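Local coordinates for enoyl-CoA hydratase/isomerase family protein (Ruegeria pomeroyi, PDB 3L3S) that belongs to the enoyl-CoA hydratase/isomerase family of the crotonase superfamily and may act as a hydro-lyase in fatty acid metabolism, at residues His50-Val55 against Pro212-Leu217. Numbering follows the deposited sequence.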
loop_
_atom_site.group_PDB
_atom_site.type_symbol
_atom_site.label_atom_id
_atom_site.label_comp_id
_atom_site.label_asym_id
_atom_site.label_seq_id
_atom_site.Cartn_x
_atom_site.Cartn_y
_atom_site.Cartn_z
ATOM N N HIS B 50 18.991 -22.606 17.956
ATOM C CA HIS B 50 19.054 -23.617 16.899
ATOM C C HIS B 50 18.016 -23.371 15.816
ATOM O O HIS B 50 18.240 -23.707 14.650
ATOM C CB HIS B 50 18.888 -25.024 17.477
ATOM C CG HIS B 50 20.169 -25.643 17.941
ATOM N ND1 HIS B 50 20.595 -25.583 19.251
ATOM C CD2 HIS B 50 21.125 -26.324 17.265
ATOM C CE1 HIS B 50 21.760 -26.198 19.360
ATOM N NE2 HIS B 50 22.103 -26.657 18.170
ATOM N N VAL B 51 16.891 -22.779 16.219
ATOM C CA VAL B 51 15.802 -22.431 15.304
ATOM C C VAL B 51 16.116 -21.072 14.672
ATOM O O VAL B 51 16.143 -20.052 15.358
ATOM C CB VAL B 51 14.444 -22.356 16.046
ATOM C CG1 VAL B 51 13.323 -21.877 15.101
ATOM C CG2 VAL B 51 14.103 -23.717 16.640
ATOM N N HIS B 52 16.365 -21.076 13.368
ATOM C CA HIS B 52 16.688 -19.854 12.642
ATOM C C HIS B 52 15.498 -19.323 11.846
ATOM O O HIS B 52 15.296 -18.114 11.766
ATOM C CB HIS B 52 17.881 -20.081 11.705
ATOM C CG HIS B 52 19.182 -20.377 12.399
ATOM N ND1 HIS B 52 20.369 -20.502 11.710
ATOM C CD2 HIS B 52 19.483 -20.603 13.702
ATOM C CE1 HIS B 52 21.341 -20.800 12.554
ATOM N NE2 HIS B 52 20.831 -20.865 13.769
ATOM N N VAL B 53 14.742 -20.226 11.218
ATOM C CA VAL B 53 13.566 -19.867 10.412
ATOM C C VAL B 53 12.368 -20.780 10.683
ATOM O O VAL B 53 12.534 -21.963 10.999
ATOM C CB VAL B 53 13.873 -19.860 8.876
ATOM C CG1 VAL B 53 14.708 -18.677 8.498
ATOM C CG2 VAL B 53 14.625 -21.079 8.476
ATOM N N LEU B 54 11.166 -20.215 10.579
ATOM C CA LEU B 54 9.918 -20.948 10.802
ATOM C C LEU B 54 9.131 -21.167 9.520
ATOM O O LEU B 54 9.017 -20.256 8.695
ATOM C CB LEU B 54 8.998 -20.191 11.771
ATOM C CG LEU B 54 9.185 -20.034 13.282
ATOM C CD1 LEU B 54 9.012 -21.369 13.941
ATOM C CD2 LEU B 54 10.514 -19.393 13.638
ATOM N N VAL B 55 8.623 -22.388 9.348
ATOM C CA VAL B 55 7.778 -22.750 8.207
ATOM C C VAL B 55 6.478 -23.302 8.796
ATOM O O VAL B 55 6.510 -24.156 9.670
ATOM C CB VAL B 55 8.417 -23.810 7.252
ATOM C CG1 VAL B 55 7.408 -24.232 6.171
ATOM C CG2 VAL B 55 9.674 -23.250 6.569
ATOM N N PRO B 212 22.280 -9.825 12.069
ATOM C CA PRO B 212 21.783 -8.685 11.288
ATOM C C PRO B 212 20.420 -8.963 10.649
ATOM O O PRO B 212 19.680 -8.027 10.335
ATOM C CB PRO B 212 22.836 -8.535 10.191
ATOM C CG PRO B 212 24.051 -8.978 10.819
ATOM C CD PRO B 212 23.591 -10.230 11.523
ATOM N N LEU B 213 20.116 -10.253 10.453
ATOM C CA LEU B 213 18.862 -10.717 9.851
ATOM C C LEU B 213 17.692 -10.439 10.787
ATOM O O LEU B 213 16.677 -9.893 10.357
ATOM C CB LEU B 213 18.930 -12.230 9.587
ATOM C CG LEU B 213 18.149 -13.019 8.525
ATOM C CD1 LEU B 213 18.104 -14.464 8.974
ATOM C CD2 LEU B 213 16.742 -12.524 8.295
ATOM N N ARG B 214 17.834 -10.854 12.045
ATOM C CA ARG B 214 16.789 -10.680 13.059
ATOM C C ARG B 214 16.593 -9.234 13.447
ATOM O O ARG B 214 15.459 -8.763 13.523
ATOM C CB ARG B 214 17.078 -11.532 14.284
ATOM C CG ARG B 214 16.921 -12.990 13.972
ATOM C CD ARG B 214 17.597 -13.867 14.974
ATOM N NE ARG B 214 17.864 -15.163 14.368
ATOM C CZ ARG B 214 18.402 -16.195 15.003
ATOM N NH1 ARG B 214 18.735 -16.096 16.287
ATOM N NH2 ARG B 214 18.619 -17.324 14.340
ATOM N N ARG B 215 17.711 -8.522 13.594
ATOM C CA ARG B 215 17.707 -7.102 13.935
ATOM C C ARG B 215 17.114 -6.332 12.740
ATOM O O ARG B 215 16.311 -5.425 12.918
ATOM C CB ARG B 215 19.137 -6.641 14.224
ATOM C CG ARG B 215 19.270 -5.302 14.920
ATOM C CD ARG B 215 19.096 -5.391 16.428
ATOM N NE ARG B 215 19.059 -4.054 17.018
ATOM C CZ ARG B 215 17.949 -3.437 17.423
ATOM N NH1 ARG B 215 16.767 -4.034 17.315
ATOM N NH2 ARG B 215 18.017 -2.209 17.917
ATOM N N GLY B 216 17.439 -6.792 11.531
ATOM C CA GLY B 216 16.953 -6.176 10.307
ATOM C C GLY B 216 15.465 -6.347 10.055
ATOM O O GLY B 216 14.797 -5.409 9.609
ATOM N N LEU B 217 14.949 -7.535 10.370
ATOM C CA LEU B 217 13.529 -7.846 10.210
ATOM C C LEU B 217 12.711 -7.098 11.251
ATOM O O LEU B 217 11.660 -6.542 10.934
ATOM C CB LEU B 217 13.265 -9.347 10.374
ATOM C CG LEU B 217 12.371 -10.083 9.362
ATOM C CD1 LEU B 217 12.073 -11.444 9.921
ATOM C CD2 LEU B 217 11.051 -9.376 9.020
#
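Arg-214 carries this contact, reaching from its helix to His-52 and the carbonyl of Val-51. At Pro-212 the O accepts the helical bond from Gly-216 N at 2.8 Å; the proline ring packs against Gly-145 of a neighbouring subunit. Leu-213 points its CB toward 50-55, but its CD1 stays 5.4 Å from O of His-52, and it packs on Leu-169 of that subunit. Arg-214 follows, with CG anti to its own carbonyl carbon (chi1 -69°) and the chain extended from CG to NE, letting NH2 span the gap. NH2 ends 3.5 Å from CD2 of His-52, a van der Waals touch; CD2 lies at the guanidinium edge, near its plane, with ring and guanidinium 64° apart. The same NH2 lies 3.8 Å from Val-51 O, too long for a bond; its hydrogen bond goes to Gln-210 OE1, one turn back. His-52 ND1 bonds to Ala-206 O, while Val-51 O accepts a hydrogen bond from Lys-105 NZ. One turn after Leu-213, Leu-217 also packs on that Leu-169. Helix 210-223 thus touches both that subunit and the lead-in to strand 53-58, which runs beside strand 17-22 in the crotonase-fold sheet, with helix 194-207 packed on Val-53 and Val-55.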